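Local structure of ammonium transporter (Kuenenia stuttgartiensis, 6EU6) at residues F221-G226 with A279-S284; G160-A165 with G358-G363; T112-E117 with I316-S321. The protein probably acts as the membrane-embedded ammonium sensor of a sensor histidine kinase, a trimer with the fold of the ammonium transporter family. One frame throughout, in Å; residues are numbered along the deposited sequence.

Contact 1: residues F221-G226 with A279-S284; sequences FGFNGG and AITASS
I280 only brushes against N224, the γ-methyl of the isoleucine lying beside the asparagine amide. A branched apolar residue, I280 also touches A245 of helix 234-261 and A292 of helix 289-312. T281, next in line, does more. Its hydroxyl is turned back to the carbonyl of L277, one turn earlier, which leaves the methyl for the other segment. CG2 lies anti to the backbone N, because OG1 takes the torsion of -68° that brings it near L277. From there the methyl meets the rim of the F223 ring, near the ring plane, with T281 CG2 3.8 Å from F223 CE1. The methyl thus comes at the ring edge, and the two side chains cross at about a right angle. F223 stacks on F103, a pairing consistent with the phenylalanine gate at the mouth of the channel in this family, and W220 and H171 also meet its ring. The backbone of T281 takes part as well, its CA being 4.1 Å from CG of N224. Beyond A282 and S283 the chain folds back, and S284 again points at N224. With chi1 at 56° its hydroxyl is directed at the asparagine, where OG lies 3.4 Å from N224 CG and 3.6 Å from N224 CB. A small hydroxyl suits this place, since it can sit against a buried amide. Asparagine, short and polar, fits between T281 and S284, and V238 and T242 also touch it. The contact thus joins 221-226 of helix 206-226 to 279-284, the part of the chain that leaves helix 266-280. Helix 234-261 touches both segments, helix 289-312 packs against 279-284, and helix 2-34 lies against F221 and F223.

Contact 2: residues G160-A165 with G358-G363; sequences GFIDFA and GIQALG
F161 leans on the helix of I359, Q360 and G363 through CB and one edge of its ring (CD1, CE1, CZ). Its CB rests 4.2 Å from CG2 of I359, a plain apolar touch. CG stands anti to the backbone N (chi1 -171°), which carries the ring on along the helix. CD1 meets the carbonyl O of I359 at the ring edge and lies 3.7 Å from OE1 of Q360. CE1 comes to 3.5 Å from CA of G363, and CZ, at the tip, lies 4.1 Å from the same CA. A side chain on G363 would run into CE1, so the bare backbone suits that position. The amide of Q360 lies nearly parallel to the F161 ring, the planes 15° apart. It grips I162 twice: I162 N donates to Q360 OE1 (3.0 Å), and Q360 NE2 donates to I162 O (2.8 Å, 171° at the hydrogen). Both bonds use in-plane lone pairs, and Q356 and T334 bind the amide further, fixing its rotation. The glutamine amide, donor and acceptor in one, pairs with both the N-H and the C=O of I162, as a neighbouring strand would with an extended residue, just after the Schellman motif at G160.

Contact 3: residues T112-E117 with I316-S321; sequences TGAIAE and IDDPVS
G113 packs against V320 and P319 of the facing turn. The two methyls of V320 spread over its backbone, CG2 lying 3.8 Å from G113 C. A β-carbon on G113 would clash with CG2 of V320, so the residue without a side chain lets the two backbones come close. The carbonyl O of G113 faces the proline ring, 3.2 Å from P319 CD. At A114 the approach is closest, its CA only 4.6 Å from CA of D318. Its own carbonyl O is 3.1 Å from P319 CD, so that one ring carbon, weakly polarised by the adjoining nitrogen, abuts two peptide oxygens. The carboxylate of D318 reaches A114 too, OD1 lying 3.6 Å from its CA. CG of D318 is anti to the backbone N (chi1 180°), which also lets OD1 accept a weak bond from V320 N while OD2 takes the N-H of I323. Farther on, A116 O comes to 3.8 Å from CG of P319. Proline suits the second position of the type I turn D318-S321, where its ring fixes phi near -58°. With an alanine here, the CG and CD that cover the G113 and A114 carbonyls would be gone, and the turn would probably be left freer to flex and a gap opened over those oxygens. R118 ties the segments together by hydrogen bonds to the carbonyls of A114, A116 and D317, and R188 forms salt bridges to both E117 and D317. The contact therefore holds 112-117, where helix 93-114 gives way to a turn, against the loop between helices 289-312 and 322-340. Helix 167-185 touches both segments, at A114, I115 and I316, and helix 40-67 flanks T112 and A116.

In the fold
All three contacts are buried, but they divide between two sides of the chain's centre. Contacts 1 and 2 are neighbours: T281 O lies 2.8 Å from A165 N and A282 O lies 3.0 Å from F164 N, both probable hydrogen bonds joining 160-165 to 279-284. Contact 3 stands apart, its centre about 25 Å from that of contact 1 and about 27 Å from that of contact 2, beside a bound maltoside detergent. Helix 167-185 runs from the loop of contact 2 to the flank of contact 3. Contact 1 sets an aromatic edge and an asparagine against hydroxyl-bearing residues, contact 2 has two straight amide-backbone bonds, and contact 3 packs proline on carbonyls near arginine-linked acids.

Contact 1: residues F221-G226 with A279-S284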
ATOM      1  N   PHE A 221      -0.975  11.690  -3.032  1.00 25.38           N
ATOM      2  CA  PHE A 221      -1.645  11.654  -4.311  1.00 24.94           C
ATOM      3  C   PHE A 221      -3.164  11.658  -4.186  1.00 26.69           C
ATOM      4  O   PHE A 221      -3.884  12.404  -4.947  1.00 26.69           O
ATOM      5  CB  PHE A 221      -1.200  10.456  -5.193  1.00 26.81           C
ATOM      6  CG  PHE A 221       0.257  10.500  -5.634  1.00 29.15           C
ATOM      7  CD1 PHE A 221       0.908  11.707  -5.905  1.00 29.95           C
ATOM      8  CD2 PHE A 221       0.987   9.331  -5.748  1.00 25.59           C
ATOM      9  CE1 PHE A 221       2.234  11.712  -6.304  1.00 29.75           C
ATOM     10  CE2 PHE A 221       2.325   9.351  -6.119  1.00 27.17           C
ATOM     11  CZ  PHE A 221       2.924  10.548  -6.411  1.00 28.30           C
ATOM     12  N   GLY A 222      -3.666  10.853  -3.237  1.00 27.64           N
ATOM     13  CA  GLY A 222      -5.097  10.854  -2.949  1.00 26.21           C
ATOM     14  C   GLY A 222      -5.525  12.129  -2.234  1.00 27.27           C
ATOM     15  O   GLY A 222      -6.594  12.685  -2.456  1.00 26.67           O
ATOM     16  N   PHE A 223      -4.691  12.556  -1.311  1.00 27.73           N
ATOM     17  CA  PHE A 223      -4.984  13.784  -0.536  1.00 28.09           C
ATOM     18  C   PHE A 223      -5.243  14.959  -1.447  1.00 27.78           C
ATOM     19  O   PHE A 223      -6.306  15.627  -1.360  1.00 28.36           O
ATOM     20  CB  PHE A 223      -3.790  13.996   0.388  1.00 32.92           C
ATOM     21  CG  PHE A 223      -4.101  14.722   1.640  1.00 26.67           C
ATOM     22  CD1 PHE A 223      -4.016  16.122   1.647  1.00 32.37           C
ATOM     23  CD2 PHE A 223      -4.240  14.059   2.814  1.00 28.95           C
ATOM     24  CE1 PHE A 223      -4.243  16.810   2.838  1.00 31.64           C
ATOM     25  CE2 PHE A 223      -4.547  14.740   3.994  1.00 30.85           C
ATOM     26  CZ  PHE A 223      -4.561  16.121   3.976  1.00 30.02           C
ATOM     27  N   ASN A 224      -4.340  15.128  -2.436  1.00 27.88           N
ATOM     28  CA  ASN A 224      -4.449  16.190  -3.432  1.00 26.77           C
ATOM     29  C   ASN A 224      -5.447  15.896  -4.563  1.00 27.79           C
ATOM     30  O   ASN A 224      -6.363  16.667  -4.812  1.00 27.23           O
ATOM     31  CB  ASN A 224      -3.081  16.516  -4.026  1.00 29.78           C
ATOM     32  CG  ASN A 224      -2.229  17.396  -3.090  1.00 37.00           C
ATOM     33  OD1 ASN A 224      -1.431  16.936  -2.338  1.00 38.13           O
ATOM     34  ND2 ASN A 224      -2.386  18.677  -3.225  1.00 42.64           N
ATOM     35  N   GLY A 225      -5.255  14.788  -5.261  1.00 29.75           N
ATOM     36  CA  GLY A 225      -6.172  14.401  -6.325  1.00 29.61           C
ATOM     37  C   GLY A 225      -7.615  14.301  -5.892  1.00 27.17           C
ATOM     38  O   GLY A 225      -8.527  14.670  -6.641  1.00 27.99           O
ATOM     39  N   GLY A 226      -7.842  13.688  -4.750  1.00 27.68           N
ATOM     40  CA  GLY A 226      -9.211  13.497  -4.221  1.00 27.64           C
ATOM     41  C   GLY A 226      -9.863  14.855  -3.930  1.00 28.34           C
ATOM     42  O   GLY A 226     -11.130  14.984  -3.965  1.00 28.88           O
ATOM     43  N   ALA A 279       3.383  21.648   1.359  1.00 25.38           N
ATOM     44  CA  ALA A 279       3.221  22.938   0.725  1.00 26.68           C
ATOM     45  C   ALA A 279       2.379  22.896  -0.515  1.00 27.18           C
ATOM     46  O   ALA A 279       1.480  23.763  -0.725  1.00 25.24           O
ATOM     47  CB  ALA A 279       4.567  23.566   0.427  1.00 26.63           C
ATOM     48  N   ILE A 280       2.602  21.861  -1.336  1.00 24.98           N
ATOM     49  CA  ILE A 280       1.877  21.751  -2.594  1.00 24.09           C
ATOM     50  C   ILE A 280       0.395  21.403  -2.393  1.00 27.67           C
ATOM     51  O   ILE A 280      -0.418  21.637  -3.260  1.00 26.61           O
ATOM     52  CB  ILE A 280       2.560  20.796  -3.570  1.00 27.34           C
ATOM     53  CG1 ILE A 280       2.115  21.083  -4.971  1.00 26.46           C
ATOM     54  CG2 ILE A 280       2.219  19.323  -3.234  1.00 27.30           C
ATOM     55  CD1 ILE A 280       2.592  22.414  -5.504  1.00 30.93           C
ATOM     56  N   THR A 281       0.056  20.946  -1.191  0.99 27.31           N
ATOM     57  CA  THR A 281      -1.302  20.652  -0.810  0.99 29.14           C
ATOM     58  C   THR A 281      -2.188  21.894  -0.871  0.99 29.55           C
ATOM     59  O   THR A 281      -3.438  21.793  -0.958  0.99 27.42           O
ATOM     60  CB  THR A 281      -1.307  19.992   0.623  0.99 30.23           C
ATOM     61  OG1 THR A 281      -0.695  18.676   0.512  0.99 32.34           O
ATOM     62  CG2 THR A 281      -2.569  19.675   1.090  0.99 34.88           C
ATOM     63  N   ALA A 282      -1.588  23.074  -0.762  1.00 28.13           N
ATOM     64  CA  ALA A 282      -2.417  24.329  -0.775  1.00 28.66           C
ATOM     65  C   ALA A 282      -2.880  24.657  -2.176  1.00 27.64           C
ATOM     66  O   ALA A 282      -3.860  25.354  -2.334  1.00 26.08           O
ATOM     67  CB  ALA A 282      -1.616  25.514  -0.278  1.00 30.81           C
ATOM     68  N   SER A 283      -2.131  24.227  -3.189  1.00 26.80           N
ATOM     69  CA  SER A 283      -2.270  24.816  -4.490  1.00 28.86           C
ATOM     70  C   SER A 283      -2.159  23.872  -5.656  1.00 29.29           C
ATOM     71  O   SER A 283      -2.141  24.308  -6.808  1.00 27.33           O
ATOM     72  CB  SER A 283      -1.211  25.900  -4.656  1.00 26.97           C
ATOM     73  OG  SER A 283       0.068  25.309  -4.689  1.00 26.93           O
ATOM     74  N   SER A 284      -2.150  22.567  -5.422  1.00 28.70           N
ATOM     75  CA  SER A 284      -1.781  21.662  -6.523  1.00 26.87           C
ATOM     76  C   SER A 284      -2.775  21.686  -7.685  1.00 30.43           C
ATOM     77  O   SER A 284      -2.422  21.263  -8.769  1.00 28.03           O
ATOM     78  CB  SER A 284      -1.573  20.224  -6.009  1.00 29.95           C
ATOM     79  OG  SER A 284      -2.742  19.847  -5.362  1.00 29.43           O
TER

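Contact 2: residues G160-A165 with G358-G363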
ATOM      1  N   GLY A 160     -11.975  35.337   1.102  1.00 35.43           N
ATOM      2  CA  GLY A 160     -11.134  34.886  -0.036  1.00 36.70           C
ATOM      3  C   GLY A 160      -9.951  33.939   0.265  1.00 36.81           C
ATOM      4  O   GLY A 160      -9.107  33.716  -0.598  1.00 35.79           O
ATOM      5  N   PHE A 161      -9.892  33.401   1.474  1.00 33.16           N
ATOM      6  CA  PHE A 161      -8.857  32.420   1.842  1.00 33.19           C
ATOM      7  C   PHE A 161      -8.946  31.181   0.932  1.00 32.39           C
ATOM      8  O   PHE A 161     -10.035  30.685   0.688  1.00 32.86           O
ATOM      9  CB  PHE A 161      -9.005  31.990   3.286  1.00 32.37           C
ATOM     10  CG  PHE A 161      -7.874  31.153   3.788  1.00 30.00           C
ATOM     11  CD1 PHE A 161      -6.586  31.674   3.875  1.00 31.13           C
ATOM     12  CD2 PHE A 161      -8.080  29.846   4.183  1.00 30.51           C
ATOM     13  CE1 PHE A 161      -5.527  30.918   4.352  1.00 30.59           C
ATOM     14  CE2 PHE A 161      -7.006  29.065   4.671  1.00 28.96           C
ATOM     15  CZ  PHE A 161      -5.736  29.608   4.709  1.00 28.25           C
ATOM     16  N   ILE A 162      -7.790  30.739   0.445  1.00 30.77           N
ATOM     17  CA  ILE A 162      -7.667  29.563  -0.398  1.00 33.35           C
ATOM     18  C   ILE A 162      -6.758  28.512   0.281  1.00 30.11           C
ATOM     19  O   ILE A 162      -5.682  28.825   0.728  1.00 26.48           O
ATOM     20  CB  ILE A 162      -7.057  29.935  -1.743  1.00 31.72           C
ATOM     21  CG1 ILE A 162      -8.038  30.873  -2.527  1.00 33.55           C
ATOM     22  CG2 ILE A 162      -6.748  28.723  -2.616  1.00 33.74           C
ATOM     23  CD1 ILE A 162      -7.350  31.560  -3.681  1.00 33.40           C
ATOM     24  N   ASP A 163      -7.249  27.293   0.364  1.00 29.22           N
ATOM     25  CA  ASP A 163      -6.403  26.158   0.723  1.00 28.14           C
ATOM     26  C   ASP A 163      -7.024  24.917   0.054  1.00 28.15           C
ATOM     27  O   ASP A 163      -7.975  24.351   0.552  1.00 28.47           O
ATOM     28  CB  ASP A 163      -6.351  26.042   2.212  1.00 28.92           C
ATOM     29  CG  ASP A 163      -5.372  25.001   2.692  1.00 30.68           C
ATOM     30  OD1 ASP A 163      -4.751  24.272   1.856  1.00 26.64           O
ATOM     31  OD2 ASP A 163      -5.272  24.887   3.923  1.00 30.37           O
ATOM     32  N   PHE A 164      -6.495  24.545  -1.097  1.00 25.10           N
ATOM     33  CA  PHE A 164      -7.084  23.451  -1.841  1.00 26.72           C
ATOM     34  C   PHE A 164      -7.308  22.159  -1.060  1.00 26.95           C
ATOM     35  O   PHE A 164      -8.426  21.637  -0.996  1.00 28.70           O
ATOM     36  CB  PHE A 164      -6.190  23.182  -3.070  1.00 25.88           C
ATOM     37  CG  PHE A 164      -6.637  22.011  -3.860  1.00 27.84           C
ATOM     38  CD1 PHE A 164      -7.929  21.975  -4.395  1.00 27.46           C
ATOM     39  CD2 PHE A 164      -5.756  20.985  -4.178  1.00 26.75           C
ATOM     40  CE1 PHE A 164      -8.347  20.883  -5.137  1.00 30.99           C
ATOM     41  CE2 PHE A 164      -6.185  19.897  -4.910  1.00 27.88           C
ATOM     42  CZ  PHE A 164      -7.477  19.812  -5.368  1.00 30.44           C
ATOM     43  N   ALA A 165      -6.228  21.609  -0.517  1.00 28.40           N
ATOM     44  CA  ALA A 165      -6.279  20.327   0.117  1.00 27.88           C
ATOM     45  C   ALA A 165      -5.878  20.354   1.601  1.00 31.47           C
ATOM     46  O   ALA A 165      -5.913  19.330   2.263  1.00 27.04           O
ATOM     47  CB  ALA A 165      -5.479  19.326  -0.717  1.00 29.24           C
ATOM     48  N   GLY A 358      -2.281  38.859   1.361  1.00 36.34           N
ATOM     49  CA  GLY A 358      -2.606  39.449   2.680  1.00 32.36           C
ATOM     50  C   GLY A 358      -3.696  38.543   3.285  1.00 28.03           C
ATOM     51  O   GLY A 358      -3.683  38.293   4.450  1.00 30.25           O
ATOM     52  N   ILE A 359      -4.619  38.055   2.475  1.00 29.06           N
ATOM     53  CA  ILE A 359      -5.680  37.141   2.937  1.00 31.08           C
ATOM     54  C   ILE A 359      -5.045  35.785   3.343  1.00 34.86           C
ATOM     55  O   ILE A 359      -5.448  35.191   4.328  1.00 33.01           O
ATOM     56  CB  ILE A 359      -6.751  36.937   1.835  1.00 34.96           C
ATOM     57  CG1 ILE A 359      -7.574  38.216   1.612  1.00 40.13           C
ATOM     58  CG2 ILE A 359      -7.672  35.777   2.115  1.00 36.49           C
ATOM     59  CD1 ILE A 359      -8.187  38.299   0.228  1.00 43.44           C
ATOM     60  N   GLN A 360      -4.073  35.295   2.562  1.00 33.09           N
ATOM     61  CA  GLN A 360      -3.402  34.046   2.908  1.00 34.96           C
ATOM     62  C   GLN A 360      -2.664  34.217   4.230  1.00 32.56           C
ATOM     63  O   GLN A 360      -2.814  33.415   5.181  1.00 29.71           O
ATOM     64  CB  GLN A 360      -2.469  33.582   1.795  1.00 31.70           C
ATOM     65  CG  GLN A 360      -3.150  33.221   0.442  1.00 30.27           C
ATOM     66  CD  GLN A 360      -4.246  32.203   0.555  1.00 33.14           C
ATOM     67  OE1 GLN A 360      -5.427  32.529   0.510  1.00 31.50           O
ATOM     68  NE2 GLN A 360      -3.849  30.930   0.727  1.00 30.11           N
ATOM     69  N   ALA A 361      -1.955  35.321   4.355  1.00 30.49           N
ATOM     70  CA  ALA A 361      -1.257  35.610   5.610  1.00 32.76           C
ATOM     71  C   ALA A 361      -2.218  35.717   6.811  1.00 32.20           C
ATOM     72  O   ALA A 361      -1.907  35.296   7.929  1.00 32.88           O
ATOM     73  CB  ALA A 361      -0.445  36.867   5.489  1.00 35.48           C
ATOM     74  N   LEU A 362      -3.388  36.286   6.565  1.00 33.10           N
ATOM     75  CA  LEU A 362      -4.355  36.417   7.630  1.00 37.87           C
ATOM     76  C   LEU A 362      -4.822  35.023   8.047  1.00 34.37           C
ATOM     77  O   LEU A 362      -4.990  34.741   9.214  1.00 32.17           O
ATOM     78  CB  LEU A 362      -5.550  37.276   7.208  1.00 35.47           C
ATOM     79  CG  LEU A 362      -6.799  37.125   8.079  1.00 42.87           C
ATOM     80  CD1 LEU A 362      -6.455  37.647   9.471  1.00 50.08           C
ATOM     81  CD2 LEU A 362      -7.970  37.892   7.477  1.00 46.45           C
ATOM     82  N   GLY A 363      -5.070  34.166   7.076  1.00 34.61           N
ATOM     83  CA  GLY A 363      -5.431  32.757   7.385  1.00 36.45           C
ATOM     84  C   GLY A 363      -4.358  32.040   8.176  1.00 30.96           C
ATOM     85  O   GLY A 363      -4.645  31.302   9.150  1.00 32.14           O
TER

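Contact 3: residues T112-E117 with I316-S321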
ATOM      1  N   THR A 112       1.348  13.006  17.512  1.00 29.03           N
ATOM      2  CA  THR A 112       2.091  11.939  18.194  1.00 27.52           C
ATOM      3  C   THR A 112       3.592  12.012  17.992  1.00 27.59           C
ATOM      4  O   THR A 112       4.377  11.748  18.914  1.00 28.02           O
ATOM      5  CB  THR A 112       1.631  10.529  17.854  1.00 27.51           C
ATOM      6  OG1 THR A 112       1.893  10.280  16.472  1.00 29.36           O
ATOM      7  CG2 THR A 112       0.169  10.374  18.151  1.00 28.10           C
ATOM      8  N   GLY A 113       4.033  12.390  16.822  1.00 25.52           N
ATOM      9  CA  GLY A 113       5.462  12.397  16.590  1.00 24.94           C
ATOM     10  C   GLY A 113       6.166  13.544  17.283  1.00 28.58           C
ATOM     11  O   GLY A 113       7.347  13.446  17.603  1.00 28.44           O
ATOM     12  N   ALA A 114       5.469  14.647  17.473  1.00 29.16           N
ATOM     13  CA  ALA A 114       6.063  15.824  18.127  1.00 30.41           C
ATOM     14  C   ALA A 114       6.287  15.574  19.630  1.00 30.30           C
ATOM     15  O   ALA A 114       7.290  16.012  20.207  1.00 29.99           O
ATOM     16  CB  ALA A 114       5.182  16.998  17.910  1.00 31.71           C
ATOM     17  N   ILE A 115       5.407  14.800  20.257  1.00 29.96           N
ATOM     18  CA  ILE A 115       5.590  14.490  21.710  1.00 28.80           C
ATOM     19  C   ILE A 115       6.008  13.054  22.033  1.00 27.66           C
ATOM     20  O   ILE A 115       5.963  12.587  23.184  1.00 30.10           O
ATOM     21  CB  ILE A 115       4.357  14.906  22.505  1.00 28.09           C
ATOM     22  CG1 ILE A 115       3.143  14.164  22.054  1.00 29.58           C
ATOM     23  CG2 ILE A 115       4.167  16.429  22.355  1.00 32.55           C
ATOM     24  CD1 ILE A 115       1.904  14.391  22.915  1.00 29.85           C
ATOM     25  N   ALA A 116       6.475  12.344  21.016  1.00 27.90           N
ATOM     26  CA  ALA A 116       6.940  10.998  21.212  1.00 27.52           C
ATOM     27  C   ALA A 116       8.089  10.889  22.229  1.00 29.76           C
ATOM     28  O   ALA A 116       8.909  11.838  22.425  1.00 29.06           O
ATOM     29  CB  ALA A 116       7.392  10.400  19.890  1.00 25.97           C
ATOM     30  N   GLU A 117       8.184   9.697  22.831  1.00 28.47           N
ATOM     31  CA  GLU A 117       9.366   9.315  23.658  1.00 33.63           C
ATOM     32  C   GLU A 117       9.318   9.774  25.118  1.00 30.88           C
ATOM     33  O   GLU A 117       9.970   9.143  25.930  1.00 33.75           O
ATOM     34  CB  GLU A 117      10.755   9.703  23.024  1.00 29.02           C
ATOM     35  CG  GLU A 117      10.825   9.412  21.516  1.00 33.42           C
ATOM     36  CD  GLU A 117      12.134   8.793  21.107  1.00 39.78           C
ATOM     37  OE1 GLU A 117      12.211   7.587  20.829  1.00 36.17           O
ATOM     38  OE2 GLU A 117      13.108   9.534  21.070  1.00 35.18           O
ATOM     39  N   ILE A 316      12.678  23.733  21.103  1.00 31.96           N
ATOM     40  CA  ILE A 316      11.516  22.814  21.129  1.00 32.92           C
ATOM     41  C   ILE A 316      11.969  21.481  20.577  1.00 30.95           C
ATOM     42  O   ILE A 316      12.573  21.427  19.477  1.00 31.43           O
ATOM     43  CB  ILE A 316      10.322  23.361  20.366  1.00 32.06           C
ATOM     44  CG1 ILE A 316       9.949  24.716  20.972  1.00 30.20           C
ATOM     45  CG2 ILE A 316       9.124  22.383  20.419  1.00 31.97           C
ATOM     46  CD1 ILE A 316       8.996  25.523  20.129  1.00 32.46           C
ATOM     47  N   ASP A 317      11.791  20.433  21.370  1.00 30.61           N
ATOM     48  CA  ASP A 317      12.258  19.108  20.958  1.00 32.42           C
ATOM     49  C   ASP A 317      11.131  18.340  20.209  1.00 30.30           C
ATOM     50  O   ASP A 317      10.135  17.882  20.820  1.00 33.00           O
ATOM     51  CB  ASP A 317      12.752  18.316  22.142  1.00 31.73           C
ATOM     52  CG  ASP A 317      13.398  16.962  21.734  1.00 32.39           C
ATOM     53  OD1 ASP A 317      13.801  16.712  20.579  1.00 32.08           O
ATOM     54  OD2 ASP A 317      13.517  16.126  22.614  1.00 31.57           O
ATOM     55  N   ASP A 318      11.350  18.158  18.902  1.00 31.37           N
ATOM     56  CA  ASP A 318      10.321  17.594  17.960  1.00 29.31           C
ATOM     57  C   ASP A 318      10.965  16.415  17.250  1.00 27.26           C
ATOM     58  O   ASP A 318      11.743  16.589  16.284  1.00 26.14           O
ATOM     59  CB  ASP A 318       9.984  18.669  16.992  1.00 31.71           C
ATOM     60  CG  ASP A 318       8.944  18.258  15.955  1.00 33.03           C
ATOM     61  OD1 ASP A 318       8.537  17.046  15.842  1.00 33.92           O
ATOM     62  OD2 ASP A 318       8.624  19.219  15.209  1.00 34.40           O
ATOM     63  N   PRO A 319      10.786  15.234  17.810  1.00 28.45           N
ATOM     64  CA  PRO A 319      11.556  14.062  17.342  1.00 26.91           C
ATOM     65  C   PRO A 319      11.379  13.734  15.848  1.00 30.76           C
ATOM     66  O   PRO A 319      12.256  13.152  15.281  1.00 29.86           O
ATOM     67  CB  PRO A 319      10.968  12.930  18.196  1.00 27.65           C
ATOM     68  CG  PRO A 319      10.501  13.629  19.456  1.00 29.33           C
ATOM     69  CD  PRO A 319       9.893  14.892  18.954  1.00 27.21           C
ATOM     70  N   VAL A 320      10.282  14.145  15.205  1.00 27.37           N
ATOM     71  CA  VAL A 320      10.059  13.859  13.786  1.00 27.70           C
ATOM     72  C   VAL A 320      10.050  15.085  12.905  1.00 28.24           C
ATOM     73  O   VAL A 320       9.701  14.979  11.765  1.00 29.68           O
ATOM     74  CB  VAL A 320       8.744  13.080  13.550  1.00 30.21           C
ATOM     75  CG1 VAL A 320       8.687  11.814  14.408  1.00 28.83           C
ATOM     76  CG2 VAL A 320       7.549  13.955  13.778  1.00 28.95           C
ATOM     77  N   SER A 321      10.372  16.242  13.464  1.00 27.02           N
ATOM     78  CA  SER A 321      10.290  17.535  12.800  1.00 28.53           C
ATOM     79  C   SER A 321       8.877  17.856  12.300  1.00 25.63           C
ATOM     80  O   SER A 321       8.703  18.414  11.218  1.00 27.34           O
ATOM     81  CB  SER A 321      11.315  17.626  11.688  1.00 29.56           C
ATOM     82  OG  SER A 321      12.583  17.319  12.181  1.00 29.74           O
TER